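Local coordinates for protein BrkA translocator (Bordetella pertussis, PDB 3QQ2) that forms the outer-membrane beta-barrel pore that passes the passenger domain of BrkA, a protein inhibiting the classical complement pathway, to the cell surface, at residues G100-T108 with S141-E149; M163-R171 with V180-T188. The protein carries 1 engineered substitution. All coordinates share one frame; numbering follows the deposited sequence.

Interaction 1 of 2, residues G100-T108 with S141-E149; sequences GDGGYYLDT and SLEGGRRFE
Tyr104 and Arg146 meet on one face of an antiparallel strand pair, the tyrosine ring lying against the aliphatic part of the arginine. CD of Arg146 sits over a ring face, 3.7 Å from the centroid of the Tyr104 ring, in a CH-pi contact. Beyond it the guanidinium runs within 27° of the ring plane; one of its faces covers CE1 of Tyr104 and the opposite face receives CE2 of Phe148, so the cationic group lies between the Tyr104 and Phe148 rings. An extended chain from CG to NE, with CG anti to the backbone N (chi1 -166°), carries it there. Farther along the same face, Leu142 CD2 packs 3.7 Å from Thr108 CB.

On the other face, Tyr105 leans across Gly145, its CE1 3.4 Å from the glycine CA, in space that no side chain of Gly145 contests. The Tyr105 ring edge meets Glu143 OE1, the carboxylate turned steeply to the ring plane. Glu143 also lies alongside Asp107, with OE1 3.0 Å from Asp107 OD2. Glu161 adds a third acid beside Glu143, and such crowding might raise the affinity of the cluster for a proton.

Paired backbone bonds position both faces: Tyr105 N reaches Gly145 O at 2.9 Å, Gly145 N returns to Tyr105 O, and Asp107 and Glu143 exchange a second pair. Thr108 OG1 adds a bond of 3.2 Å to Ser141 O. At the other end Arg147 N bonds to Gly103 O, where Gly103, with a positive phi of 115°, belongs to the tight turn from strand 86-100 into 104-120. Arg147 itself forms a salt bridge with Glu149 and makes a cation-pi contact with Phe155. Neighbouring antiparallel strands, with alternate residues on opposite faces, are the repeating element of the autotransporter beta-barrel.

Interaction 2 of 2, residues M163-R171 with V180-T188; sequences MLWRTSGKR and VKVDANTAT
Trp165 lies over Ala187 in an antiparallel hairpin of the autotransporter beta-barrel, and its indole traces the contact atom by atom. From CB, chi1 of 64° sets CG between the backbone N and the carbonyl carbon, which swings the ring across to the partner strand. CD1 comes 3.5 Å from Ala187 O, then NE1, CE2 and CZ2 pass over the methyl group, with Ala187 CB 3.5 Å above the indole plane and offset toward its rim. At the far end CZ3 and CH2 approach Asn185 ND2, the amide turned 81° to the ring. That amide also touches Thr167 CG2, so one side chain bridges two.

Beneath, Trp165 and Ala187 exchange backbone bonds, and Thr167 N meets Asn185 O at 3.0 Å. Both strands then loosen: Ser168 and Gly169 run opposite Asp183 and Ala184, the latter centring an inverse gamma turn. Pairing resumes between Lys170 and Val182 with the residue sum unchanged but the alternation flipped, putting the even-numbered Lys170 on the face of the odd-numbered Trp165. Ser168 OG turns to Ser136 N on the preceding strand. Lys181 pairs with a strand of the second subunit. On the face away from Trp165, Arg166 lies alongside Thr186, its CG 3.3 Å from Thr186 CB.

The two contacts are successive strand pairings in one barrel wall: strand 130-149 belongs to interaction 1, its neighbour 154-173 to interaction 2, and their centres lie about 31 Å apart. They touch where Ser141 CB packs 3.9 Å from Met163 SD, on the face that carries Glu143 and Trp165, while the backbone of Leu142 bonds to Val162. Interaction 1 sits beside a tight turn and places acids on this face; interaction 2 lies toward the long hairpin and places Trp165 there. Arg147 reaches Gln209 and Arg199, on strands that do not adjoin its own, which is consistent with this face being turned to the barrel interior.

Interaction 1 of 2, residues G100-T108 with S141-E149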
loop_
_atom_site.group_PDB
_atom_site.type_symbol
_atom_site.label_atom_id
_atom_site.label_comp_id
_atom_site.label_asym_id
_atom_site.label_seq_id
_atom_site.Cartn_x
_atom_site.Cartn_y
_atom_site.Cartn_z
ATOM N N GLY A 100 -42.108 -11.695 -24.199
ATOM C CA GLY A 100 -42.834 -12.119 -25.382
ATOM C C GLY A 100 -44.128 -12.813 -25.038
ATOM O O GLY A 100 -44.279 -13.373 -23.935
ATOM N N ASP A 101 -45.071 -12.756 -25.982
ATOM C CA ASP A 101 -46.308 -13.533 -25.898
ATOM C C ASP A 101 -45.938 -15.014 -25.885
ATOM O O ASP A 101 -46.496 -15.797 -25.117
ATOM C CB ASP A 101 -47.235 -13.232 -27.083
ATOM C CG ASP A 101 -47.816 -11.817 -27.046
ATOM O OD1 ASP A 101 -48.548 -11.444 -27.998
ATOM O OD2 ASP A 101 -47.543 -11.078 -26.070
ATOM N N GLY A 102 -44.962 -15.369 -26.721
ATOM C CA GLY A 102 -44.520 -16.746 -26.892
ATOM C C GLY A 102 -43.741 -17.294 -25.717
ATOM O O GLY A 102 -43.558 -18.505 -25.612
ATOM N N GLY A 103 -43.266 -16.411 -24.841
ATOM C CA GLY A 103 -42.554 -16.842 -23.626
ATOM C C GLY A 103 -41.082 -16.471 -23.497
ATOM O O GLY A 103 -40.435 -16.812 -22.510
ATOM N N TYR A 104 -40.554 -15.777 -24.495
ATOM C CA TYR A 104 -39.178 -15.324 -24.455
ATOM C C TYR A 104 -39.102 -14.062 -23.620
ATOM O O TYR A 104 -39.973 -13.193 -23.733
ATOM C CB TYR A 104 -38.673 -15.010 -25.863
ATOM C CG TYR A 104 -38.278 -16.218 -26.681
ATOM C CD1 TYR A 104 -39.222 -16.904 -27.469
ATOM C CD2 TYR A 104 -36.959 -16.674 -26.686
ATOM C CE1 TYR A 104 -38.852 -18.019 -28.237
ATOM C CE2 TYR A 104 -36.579 -17.787 -27.451
ATOM C CZ TYR A 104 -37.525 -18.450 -28.218
ATOM O OH TYR A 104 -37.131 -19.545 -28.952
ATOM N N TYR A 105 -38.072 -13.956 -22.784
ATOM C CA TYR A 105 -37.780 -12.693 -22.125
ATOM C C TYR A 105 -36.333 -12.316 -22.337
ATOM O O TYR A 105 -35.511 -13.169 -22.610
ATOM C CB TYR A 105 -38.123 -12.750 -20.633
ATOM C CG TYR A 105 -37.152 -13.494 -19.738
ATOM C CD1 TYR A 105 -37.052 -14.894 -19.782
ATOM C CD2 TYR A 105 -36.360 -12.809 -18.812
ATOM C CE1 TYR A 105 -36.166 -15.608 -18.937
ATOM C CE2 TYR A 105 -35.477 -13.499 -17.968
ATOM C CZ TYR A 105 -35.385 -14.907 -18.035
ATOM O OH TYR A 105 -34.517 -15.606 -17.212
ATOM N N LEU A 106 -36.020 -11.035 -22.252
ATOM C CA LEU A 106 -34.637 -10.643 -22.068
ATOM C C LEU A 106 -34.493 -9.298 -21.405
ATOM O O LEU A 106 -35.221 -8.363 -21.736
ATOM C CB LEU A 106 -33.809 -10.738 -23.364
ATOM C CG LEU A 106 -34.107 -10.134 -24.739
ATOM C CD1 LEU A 106 -34.269 -8.619 -24.740
ATOM C CD2 LEU A 106 -32.942 -10.529 -25.619
ATOM N N ASP A 107 -33.561 -9.192 -20.465
ATOM C CA ASP A 107 -33.238 -7.882 -19.912
ATOM C C ASP A 107 -31.783 -7.560 -20.097
ATOM O O ASP A 107 -30.911 -8.428 -19.977
ATOM C CB ASP A 107 -33.564 -7.770 -18.425
ATOM C CG ASP A 107 -34.292 -8.964 -17.908
ATOM O OD1 ASP A 107 -35.513 -9.086 -18.137
ATOM O OD2 ASP A 107 -33.633 -9.790 -17.260
ATOM N N THR A 108 -31.537 -6.291 -20.379
ATOM C CA THR A 108 -30.206 -5.740 -20.315
ATOM C C THR A 108 -30.220 -4.604 -19.310
ATOM O O THR A 108 -31.211 -3.893 -19.208
ATOM C CB THR A 108 -29.747 -5.218 -21.655
ATOM O OG1 THR A 108 -28.419 -4.718 -21.507
ATOM C CG2 THR A 108 -30.675 -4.094 -22.174
ATOM N N SER A 141 -25.136 -6.171 -17.983
ATOM C CA SER A 141 -25.505 -7.561 -18.114
ATOM C C SER A 141 -26.622 -7.699 -19.094
ATOM O O SER A 141 -27.403 -6.778 -19.327
ATOM C CB SER A 141 -25.948 -8.124 -16.787
ATOM O OG SER A 141 -27.180 -7.529 -16.437
ATOM N N LEU A 142 -26.685 -8.881 -19.665
ATOM C CA LEU A 142 -27.668 -9.188 -20.660
ATOM C C LEU A 142 -28.120 -10.589 -20.347
ATOM O O LEU A 142 -27.304 -11.486 -20.125
ATOM C CB LEU A 142 -27.070 -9.091 -22.066
ATOM C CG LEU A 142 -27.963 -9.276 -23.295
ATOM C CD1 LEU A 142 -28.128 -10.746 -23.575
ATOM C CD2 LEU A 142 -29.320 -8.563 -23.173
ATOM N N GLU A 143 -29.433 -10.758 -20.324
ATOM C CA GLU A 143 -30.038 -11.965 -19.846
ATOM C C GLU A 143 -31.266 -12.263 -20.641
ATOM O O GLU A 143 -32.013 -11.360 -20.977
ATOM C CB GLU A 143 -30.419 -11.750 -18.418
ATOM C CG GLU A 143 -31.295 -12.798 -17.875
ATOM C CD GLU A 143 -31.753 -12.424 -16.501
ATOM O OE1 GLU A 143 -32.961 -12.572 -16.219
ATOM O OE2 GLU A 143 -30.903 -11.951 -15.712
ATOM N N GLY A 144 -31.463 -13.540 -20.939
ATOM C CA GLY A 144 -32.633 -14.014 -21.688
ATOM C C GLY A 144 -33.078 -15.424 -21.290
ATOM O O GLY A 144 -32.429 -16.083 -20.460
ATOM N N GLY A 145 -34.180 -15.892 -21.874
ATOM C CA GLY A 145 -34.704 -17.213 -21.552
ATOM C C GLY A 145 -36.133 -17.449 -21.993
ATOM O O GLY A 145 -36.823 -16.531 -22.438
ATOM N N ARG A 146 -36.570 -18.699 -21.860
ATOM C CA ARG A 146 -37.885 -19.093 -22.318
ATOM C C ARG A 146 -38.670 -19.853 -21.267
ATOM O O ARG A 146 -38.103 -20.614 -20.489
ATOM C CB ARG A 146 -37.773 -19.929 -23.579
ATOM C CG ARG A 146 -39.091 -20.087 -24.278
ATOM C CD ARG A 146 -38.901 -20.473 -25.717
ATOM N NE ARG A 146 -40.179 -20.718 -26.373
ATOM C CZ ARG A 146 -40.308 -21.306 -27.557
ATOM N NH1 ARG A 146 -39.230 -21.709 -28.230
ATOM N NH2 ARG A 146 -41.516 -21.486 -28.071
ATOM N N ARG A 147 -39.985 -19.640 -21.271
ATOM C CA ARG A 147 -40.907 -20.299 -20.346
ATOM C C ARG A 147 -41.718 -21.290 -21.131
ATOM O O ARG A 147 -42.409 -20.921 -22.065
ATOM C CB ARG A 147 -41.841 -19.276 -19.689
ATOM C CG ARG A 147 -42.424 -19.708 -18.354
ATOM C CD ARG A 147 -42.812 -18.488 -17.519
ATOM N NE ARG A 147 -43.400 -18.814 -16.213
ATOM C CZ ARG A 147 -44.574 -19.435 -16.030
ATOM N NH1 ARG A 147 -45.309 -19.842 -17.070
ATOM N NH2 ARG A 147 -45.016 -19.665 -14.795
ATOM N N PHE A 148 -41.591 -22.560 -20.776
ATOM C CA PHE A 148 -42.374 -23.612 -21.391
ATOM C C PHE A 148 -43.355 -24.034 -20.330
ATOM O O PHE A 148 -42.943 -24.455 -19.240
ATOM C CB PHE A 148 -41.496 -24.792 -21.794
ATOM C CG PHE A 148 -40.440 -24.437 -22.788
ATOM C CD1 PHE A 148 -39.127 -24.202 -22.378
ATOM C CD2 PHE A 148 -40.751 -24.311 -24.136
ATOM C CE1 PHE A 148 -38.133 -23.853 -23.305
ATOM C CE2 PHE A 148 -39.762 -23.961 -25.075
ATOM C CZ PHE A 148 -38.454 -23.736 -24.656
ATOM N N GLU A 149 -44.646 -23.882 -20.620
ATOM C CA GLU A 149 -45.660 -24.331 -19.688
ATOM C C GLU A 149 -45.852 -25.841 -19.859
ATOM O O GLU A 149 -45.655 -26.376 -20.944
ATOM C CB GLU A 149 -46.964 -23.578 -19.892
ATOM C CG GLU A 149 -47.673 -23.243 -18.589
ATOM C CD GLU A 149 -47.356 -21.831 -18.098
ATOM O OE1 GLU A 149 -46.729 -21.042 -18.847
ATOM O OE2 GLU A 149 -47.747 -21.494 -16.955
#

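Interaction 2 of 2, residues M163-R171 with V180-T188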
loop_
_atom_site.group_PDB
_atom_site.type_symbol
_atom_site.label_atom_id
_atom_site.label_comp_id
_atom_site.label_asym_id
_atom_site.label_seq_id
_atom_site.Cartn_x
_atom_site.Cartn_y
_atom_site.Cartn_z
ATOM N N MET A 163 -22.576 -11.393 -18.103
ATOM C CA MET A 163 -22.384 -10.194 -17.296
ATOM C C MET A 163 -20.960 -9.642 -17.506
ATOM O O MET A 163 -19.989 -10.394 -17.475
ATOM C CB MET A 163 -22.670 -10.521 -15.828
ATOM C CG MET A 163 -22.033 -9.613 -14.800
ATOM S SD MET A 163 -23.221 -8.488 -14.050
ATOM C CE MET A 163 -22.177 -7.679 -12.838
ATOM N N LEU A 164 -20.849 -8.337 -17.765
ATOM C CA LEU A 164 -19.550 -7.669 -17.913
ATOM C C LEU A 164 -19.444 -6.593 -16.857
ATOM O O LEU A 164 -20.405 -5.880 -16.613
ATOM C CB LEU A 164 -19.377 -7.027 -19.301
ATOM C CG LEU A 164 -19.604 -7.763 -20.645
ATOM C CD1 LEU A 164 -18.913 -7.046 -21.831
ATOM C CD2 LEU A 164 -19.188 -9.245 -20.631
ATOM N N TRP A 165 -18.296 -6.478 -16.208
ATOM C CA TRP A 165 -18.097 -5.329 -15.350
ATOM C C TRP A 165 -16.652 -4.915 -15.156
ATOM O O TRP A 165 -15.752 -5.762 -15.219
ATOM C CB TRP A 165 -18.774 -5.537 -14.012
ATOM C CG TRP A 165 -18.234 -6.621 -13.241
ATOM C CD1 TRP A 165 -18.675 -7.889 -13.227
ATOM C CD2 TRP A 165 -17.141 -6.554 -12.326
ATOM N NE1 TRP A 165 -17.925 -8.643 -12.362
ATOM C CE2 TRP A 165 -16.974 -7.842 -11.789
ATOM C CE3 TRP A 165 -16.272 -5.530 -11.916
ATOM C CZ2 TRP A 165 -15.971 -8.147 -10.857
ATOM C CZ3 TRP A 165 -15.275 -5.828 -10.980
ATOM C CH2 TRP A 165 -15.136 -7.126 -10.464
ATOM N N ARG A 166 -16.448 -3.611 -14.927
ATOM C CA ARG A 166 -15.133 -3.083 -14.632
ATOM C C ARG A 166 -15.104 -2.279 -13.365
ATOM O O ARG A 166 -16.005 -1.525 -13.060
ATOM C CB ARG A 166 -14.524 -2.269 -15.778
ATOM C CG ARG A 166 -12.965 -2.394 -15.748
ATOM C CD ARG A 166 -12.148 -1.154 -16.169
ATOM N NE ARG A 166 -11.762 -1.170 -17.584
ATOM C CZ ARG A 166 -12.301 -0.396 -18.533
ATOM N NH1 ARG A 166 -13.263 0.485 -18.247
ATOM N NH2 ARG A 166 -11.864 -0.493 -19.781
ATOM N N THR A 167 -14.018 -2.447 -12.642
ATOM C CA THR A 167 -13.697 -1.665 -11.482
ATOM C C THR A 167 -12.504 -0.807 -11.882
ATOM O O THR A 167 -11.726 -1.213 -12.755
ATOM C CB THR A 167 -13.394 -2.628 -10.327
ATOM O OG1 THR A 167 -14.339 -2.399 -9.280
ATOM C CG2 THR A 167 -11.939 -2.526 -9.802
ATOM N N SER A 168 -12.379 0.379 -11.284
ATOM C CA SER A 168 -11.284 1.310 -11.610
ATOM C C SER A 168 -10.111 1.091 -10.680
ATOM O O SER A 168 -10.287 0.536 -9.592
ATOM C CB SER A 168 -11.743 2.768 -11.543
ATOM O OG SER A 168 -11.953 3.201 -10.207
ATOM N N GLY A 169 -8.925 1.519 -11.108
ATOM C CA GLY A 169 -7.714 1.379 -10.307
ATOM C C GLY A 169 -7.286 2.679 -9.659
ATOM O O GLY A 169 -7.891 3.722 -9.903
ATOM N N LYS A 170 -6.254 2.597 -8.818
ATOM C CA LYS A 170 -5.573 3.750 -8.194
ATOM C C LYS A 170 -4.203 3.271 -7.751
ATOM O O LYS A 170 -4.050 2.117 -7.366
ATOM C CB LYS A 170 -6.329 4.282 -6.969
ATOM C CG LYS A 170 -7.229 5.477 -7.239
ATOM C CD LYS A 170 -7.869 6.025 -5.960
ATOM C CE LYS A 170 -8.711 7.295 -6.234
ATOM N NZ LYS A 170 -9.397 7.868 -5.006
ATOM N N ARG A 171 -3.213 4.161 -7.802
ATOM C CA ARG A 171 -1.828 3.838 -7.433
ATOM C C ARG A 171 -1.006 5.104 -7.211
ATOM O O ARG A 171 -0.926 5.955 -8.100
ATOM C CB ARG A 171 -1.173 2.982 -8.522
ATOM C CG ARG A 171 0.325 2.653 -8.326
ATOM C CD ARG A 171 0.976 2.440 -9.686
ATOM N NE ARG A 171 -0.054 2.094 -10.671
ATOM C CZ ARG A 171 0.151 1.901 -11.971
ATOM N NH1 ARG A 171 1.377 2.014 -12.489
ATOM N NH2 ARG A 171 -0.885 1.594 -12.754
ATOM N N VAL A 180 1.992 1.556 -3.452
ATOM C CA VAL A 180 0.630 1.059 -3.258
ATOM C C VAL A 180 -0.127 1.063 -4.576
ATOM O O VAL A 180 -0.259 2.098 -5.221
ATOM C CB VAL A 180 -0.157 1.900 -2.224
ATOM C CG1 VAL A 180 -0.031 3.405 -2.513
ATOM C CG2 VAL A 180 -1.625 1.475 -2.182
ATOM N N LYS A 181 -0.617 -0.103 -4.971
ATOM C CA LYS A 181 -1.418 -0.204 -6.171
ATOM C C LYS A 181 -2.766 -0.880 -5.873
ATOM O O LYS A 181 -2.826 -1.922 -5.225
ATOM C CB LYS A 181 -0.639 -0.927 -7.276
ATOM C CG LYS A 181 -1.451 -1.289 -8.527
ATOM C CD LYS A 181 -0.672 -2.211 -9.473
ATOM C CE LYS A 181 -0.303 -3.543 -8.815
ATOM N NZ LYS A 181 1.100 -4.002 -9.156
ATOM N N VAL A 182 -3.843 -0.242 -6.309
ATOM C CA VAL A 182 -5.140 -0.882 -6.364
ATOM C C VAL A 182 -5.312 -1.259 -7.817
ATOM O O VAL A 182 -5.123 -0.430 -8.702
ATOM C CB VAL A 182 -6.311 0.066 -5.981
ATOM C CG1 VAL A 182 -7.554 -0.755 -5.703
ATOM C CG2 VAL A 182 -5.967 0.933 -4.775
ATOM N N ASP A 183 -5.683 -2.500 -8.073
ATOM C CA ASP A 183 -5.792 -2.933 -9.441
ATOM C C ASP A 183 -7.176 -2.731 -10.013
ATOM O O ASP A 183 -8.174 -3.090 -9.388
ATOM C CB ASP A 183 -5.373 -4.387 -9.566
ATOM C CG ASP A 183 -3.972 -4.531 -10.075
ATOM O OD1 ASP A 183 -3.427 -5.644 -9.959
ATOM O OD2 ASP A 183 -3.408 -3.540 -10.597
ATOM N N ALA A 184 -7.219 -2.145 -11.207
ATOM C CA ALA A 184 -8.432 -2.122 -12.019
ATOM C C ALA A 184 -8.661 -3.502 -12.649
ATOM O O ALA A 184 -8.253 -3.763 -13.790
ATOM C CB ALA A 184 -8.354 -1.040 -13.096
ATOM N N ASN A 185 -9.297 -4.392 -11.893
ATOM C CA ASN A 185 -9.800 -5.630 -12.469
ATOM C C ASN A 185 -11.048 -5.385 -13.337
ATOM O O ASN A 185 -11.763 -4.420 -13.137
ATOM C CB ASN A 185 -10.086 -6.638 -11.362
ATOM C CG ASN A 185 -10.981 -6.067 -10.270
ATOM O OD1 ASN A 185 -10.601 -6.057 -9.092
ATOM N ND2 ASN A 185 -12.169 -5.582 -10.653
ATOM N N THR A 186 -11.282 -6.280 -14.292
ATOM C CA THR A 186 -12.324 -6.164 -15.314
ATOM C C THR A 186 -12.787 -7.585 -15.671
ATOM O O THR A 186 -12.004 -8.364 -16.209
ATOM C CB THR A 186 -11.794 -5.400 -16.572
ATOM O OG1 THR A 186 -12.591 -5.701 -17.718
ATOM C CG2 THR A 186 -10.362 -5.773 -16.890
ATOM N N ALA A 187 -14.049 -7.918 -15.377
ATOM C CA ALA A 187 -14.512 -9.337 -15.373
ATOM C C ALA A 187 -15.795 -9.724 -16.145
ATOM O O ALA A 187 -16.856 -9.128 -15.943
ATOM C CB ALA A 187 -14.617 -9.848 -13.920
ATOM N N THR A 188 -15.687 -10.763 -16.976
ATOM C CA THR A 188 -16.844 -11.431 -17.602
ATOM C C THR A 188 -17.464 -12.570 -16.756
ATOM O O THR A 188 -16.753 -13.283 -16.059
ATOM C CB THR A 188 -16.484 -11.953 -19.012
ATOM O OG1 THR A 188 -16.599 -10.877 -19.951
ATOM C CG2 THR A 188 -17.412 -13.078 -19.448
#